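Local coordinates for protein dihydroneopterin triphosphate diphosphatase (Escherichia coli O157:H7, PDB 5U7F) that probably hydrolyses dihydroneopterin triphosphate to dihydroneopterin monophosphate and pyrophosphate, a step of folate biosynthesis, and binds divalent metal ions such as cobalt, at residues A[13-18]-A[139-144]. Numbering follows the deposited sequence.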
ATOM      1  N   LEU A  13       2.744  -1.517   3.754  1.00 12.52           N
ATOM      2  CA  LEU A  13       1.611  -1.649   2.849  1.00 14.50           C
ATOM      3  C   LEU A  13       0.390  -1.198   3.630  1.00 16.15           C
ATOM      4  O   LEU A  13       0.208  -1.641   4.755  1.00 16.35           O
ATOM      5  CB  LEU A  13       1.448  -3.097   2.381  1.00 18.41           C
ATOM      6  CG  LEU A  13       0.107  -3.498   1.754  1.00 23.51           C
ATOM      7  CD1 LEU A  13       0.129  -3.047   0.350  1.00 19.23           C
ATOM      8  CD2 LEU A  13      -0.100  -4.995   1.832  1.00 18.07           C
ATOM      9  N   VAL A  14      -0.412  -0.286   3.082  1.00 12.97           N
ATOM     10  CA  VAL A  14      -1.653   0.123   3.743  1.00 16.39           C
ATOM     11  C   VAL A  14      -2.829  -0.212   2.845  1.00 17.13           C
ATOM     12  O   VAL A  14      -3.012   0.354   1.751  1.00 15.74           O
ATOM     13  CB  VAL A  14      -1.676   1.626   4.096  1.00 13.98           C
ATOM     14  CG1 VAL A  14      -3.000   1.970   4.794  1.00 17.87           C
ATOM     15  CG2 VAL A  14      -0.499   2.000   4.963  1.00 16.59           C
ATOM     16  N   VAL A  15      -3.613  -1.189   3.270  1.00 12.39           N
ATOM     17  CA  VAL A  15      -4.800  -1.537   2.520  1.00 13.39           C
ATOM     18  C   VAL A  15      -5.908  -0.596   2.930  1.00 16.67           C
ATOM     19  O   VAL A  15      -6.398  -0.619   4.075  1.00 17.25           O
ATOM     20  CB  VAL A  15      -5.202  -3.017   2.726  1.00 15.77           C
ATOM     21  CG1 VAL A  15      -6.384  -3.345   1.892  1.00 19.42           C
ATOM     22  CG2 VAL A  15      -4.053  -3.940   2.328  1.00 19.40           C
ATOM     23  N   ILE A  16      -6.266   0.258   1.981  1.00 14.35           N
ATOM     24  CA  ILE A  16      -7.362   1.205   2.123  1.00 19.93           C
ATOM     25  C   ILE A  16      -8.659   0.648   1.541  1.00 18.45           C
ATOM     26  O   ILE A  16      -8.718   0.148   0.422  1.00 14.48           O
ATOM     27  CB  ILE A  16      -7.022   2.559   1.454  1.00 19.84           C
ATOM     28  CG1 ILE A  16      -5.814   3.175   2.145  1.00 20.39           C
ATOM     29  CG2 ILE A  16      -8.219   3.530   1.519  1.00 22.51           C
ATOM     30  CD1 ILE A  16      -5.354   4.503   1.623  1.00 21.17           C
ATOM     31  N   TYR A  17      -9.731   0.741   2.324  1.00 18.47           N
ATOM     32  CA  TYR A  17     -11.012   0.229   1.878  1.00 16.26           C
ATOM     33  C   TYR A  17     -12.142   0.994   2.536  1.00 13.77           C
ATOM     34  O   TYR A  17     -11.959   1.652   3.540  1.00 20.94           O
ATOM     35  CB  TYR A  17     -11.149  -1.259   2.154  1.00 14.55           C
ATOM     36  CG  TYR A  17     -11.273  -1.627   3.628  1.00 17.32           C
ATOM     37  CD1 TYR A  17     -10.167  -1.642   4.461  1.00 21.19           C
ATOM     38  CD2 TYR A  17     -12.512  -1.947   4.177  1.00 22.17           C
ATOM     39  CE1 TYR A  17     -10.279  -1.975   5.803  1.00 19.96           C
ATOM     40  CE2 TYR A  17     -12.639  -2.280   5.498  1.00 25.13           C
ATOM     41  CZ  TYR A  17     -11.528  -2.288   6.319  1.00 23.43           C
ATOM     42  OH  TYR A  17     -11.643  -2.638   7.645  1.00 30.56           O
ATOM     43  N   ALA A  18     -13.303   0.962   1.888  1.00 22.07           N
ATOM     44  CA  ALA A  18     -14.465   1.641   2.418  1.00 19.16           C
ATOM     45  C   ALA A  18     -15.245   0.676   3.275  1.00 17.26           C
ATOM     46  O   ALA A  18     -15.588  -0.413   2.825  1.00 19.52           O
ATOM     47  CB  ALA A  18     -15.343   2.169   1.300  1.00 23.07           C
ATOM     48  N   ARG A 139      -2.201  -8.870  -2.576  1.00 15.23           N
ATOM     49  CA  ARG A 139      -3.317  -9.782  -2.724  1.00 17.18           C
ATOM     50  C   ARG A 139      -3.688 -10.443  -1.417  1.00 17.58           C
ATOM     51  O   ARG A 139      -4.865 -10.425  -0.996  1.00 15.95           O
ATOM     52  CB  ARG A 139      -2.990 -10.835  -3.745  1.00 12.85           C
ATOM     53  CG  ARG A 139      -3.991 -11.978  -3.815  1.00 18.82           C
ATOM     54  CD  ARG A 139      -3.785 -12.773  -5.086  1.00 23.01           C
ATOM     55  NE  ARG A 139      -2.580 -13.573  -4.987  1.00 33.86           N
ATOM     56  CZ  ARG A 139      -1.489 -13.462  -5.739  1.00 36.48           C
ATOM     57  NH1 ARG A 139      -1.371 -12.545  -6.717  1.00 30.37           N
ATOM     58  NH2 ARG A 139      -0.502 -14.316  -5.491  1.00 30.88           N
ATOM     59  N   GLN A 140      -2.686 -11.020  -0.764  1.00 16.59           N
ATOM     60  CA  GLN A 140      -2.939 -11.761   0.467  1.00 16.40           C
ATOM     61  C   GLN A 140      -3.514 -10.842   1.561  1.00 16.58           C
ATOM     62  O   GLN A 140      -4.402 -11.234   2.321  1.00 17.94           O
ATOM     63  CB  GLN A 140      -1.657 -12.441   0.952  1.00 16.96           C
ATOM     64  CG  GLN A 140      -1.877 -13.395   2.127  1.00 31.72           C
ATOM     65  CD  GLN A 140      -0.607 -14.174   2.544  1.00 24.61           C
ATOM     66  OE1 GLN A 140      -0.383 -14.417   3.729  1.00 46.57           O
ATOM     67  NE2 GLN A 140       0.182 -14.584   1.572  1.00 30.79           N
ATOM     68  N   ALA A 141      -3.038  -9.605   1.623  1.00 16.41           N
ATOM     69  CA  ALA A 141      -3.505  -8.676   2.635  1.00 14.76           C
ATOM     70  C   ALA A 141      -4.975  -8.324   2.387  1.00 15.23           C
ATOM     71  O   ALA A 141      -5.754  -8.282   3.321  1.00 15.74           O
ATOM     72  CB  ALA A 141      -2.638  -7.425   2.665  1.00 16.15           C
ATOM     73  N   ILE A 142      -5.340  -8.101   1.132  1.00 13.50           N
ATOM     74  CA  ILE A 142      -6.740  -7.809   0.788  1.00 13.17           C
ATOM     75  C   ILE A 142      -7.604  -9.011   1.214  1.00 16.98           C
ATOM     76  O   ILE A 142      -8.656  -8.857   1.854  1.00 15.80           O
ATOM     77  CB  ILE A 142      -6.883  -7.497  -0.718  1.00 14.80           C
ATOM     78  CG1 ILE A 142      -6.194  -6.173  -1.038  1.00 19.66           C
ATOM     79  CG2 ILE A 142      -8.394  -7.414  -1.146  1.00 19.45           C
ATOM     80  CD1 ILE A 142      -6.061  -5.902  -2.551  1.00 17.31           C
ATOM     81  N   GLU A 143      -7.137 -10.212   0.902  1.00 22.18           N
ATOM     82  CA  GLU A 143      -7.909 -11.425   1.180  1.00 19.50           C
ATOM     83  C   GLU A 143      -8.115 -11.624   2.668  1.00 25.00           C
ATOM     84  O   GLU A 143      -9.228 -11.948   3.125  1.00 26.51           O
ATOM     85  CB  GLU A 143      -7.246 -12.662   0.576  1.00 22.50           C
ATOM     86  CG  GLU A 143      -7.262 -12.668  -0.966  1.00 28.27           C
ATOM     87  CD  GLU A 143      -6.500 -13.825  -1.624  1.00 30.23           C
ATOM     88  OE1 GLU A 143      -5.496 -14.326  -1.062  1.00 36.02           O
ATOM     89  OE2 GLU A 143      -6.895 -14.221  -2.746  1.00 35.26           O
ATOM     90  N   GLN A 144      -7.079 -11.378   3.443  1.00 23.09           N
ATOM     91  CA  GLN A 144      -7.146 -11.706   4.851  1.00 21.15           C
ATOM     92  C   GLN A 144      -7.756 -10.611   5.718  1.00 25.77           C
ATOM     93  O   GLN A 144      -8.259 -10.912   6.803  1.00 21.67           O
ATOM     94  CB  GLN A 144      -5.742 -12.070   5.348  1.00 22.23           C
ATOM     95  CG  GLN A 144      -5.245 -13.353   4.721  1.00 29.75           C
ATOM     96  CD  GLN A 144      -3.873 -13.765   5.250  1.00 45.00           C
ATOM     97  OE1 GLN A 144      -3.171 -12.961   5.876  1.00 34.54           O
ATOM     98  NE2 GLN A 144      -3.488 -15.020   5.003  1.00 49.24           N
TER
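L13 and V15 meet A141 and I142 where the C-terminal helix 136-147 covers one face of the mixed sheet of the Nudix fold, an alpha/beta/alpha sandwich whose other face carries the Nudix-box helix 49-61. Helix-on-sheet packing here centres on a small residue, A141, in contact with two strand side chains. The axes of the two segments pass 9.3 Å apart at 46°, and the methyl of A141 sits over the adjoining ends of L13 and V15. CD2 of L13 reaches A141 CB at 3.6 Å, while CG2 of V15 approaches the same methyl from further along the strand at 3.8 Å. With CG of L13 anti to the backbone N (chi1 163°) and chi2 turning CD2 roughly anti to CA, CD2 is the branch that extends to the helix. V14 and I16 face the other way, onto helix 49-61. Between the two segments the contact is entirely apolar, and it is closest at the A141 methyl. The outward side of the helix is polar and more open: R139 and E143 are partly exposed and Q144 is exposed. On the flank, Q140 lies against W102 and its OE1 is hydrogen-bonded to R77 NH1. L13 also touches T40, a substrate-binding residue by similarity and a cobalt ligand here, which places this end of the contact beside the active site. I142, which also packs on V24 and M26, meets V15 less closely, their side chains crossing at about a right angle with V15 CG1 4.1 Å from I142 CG1.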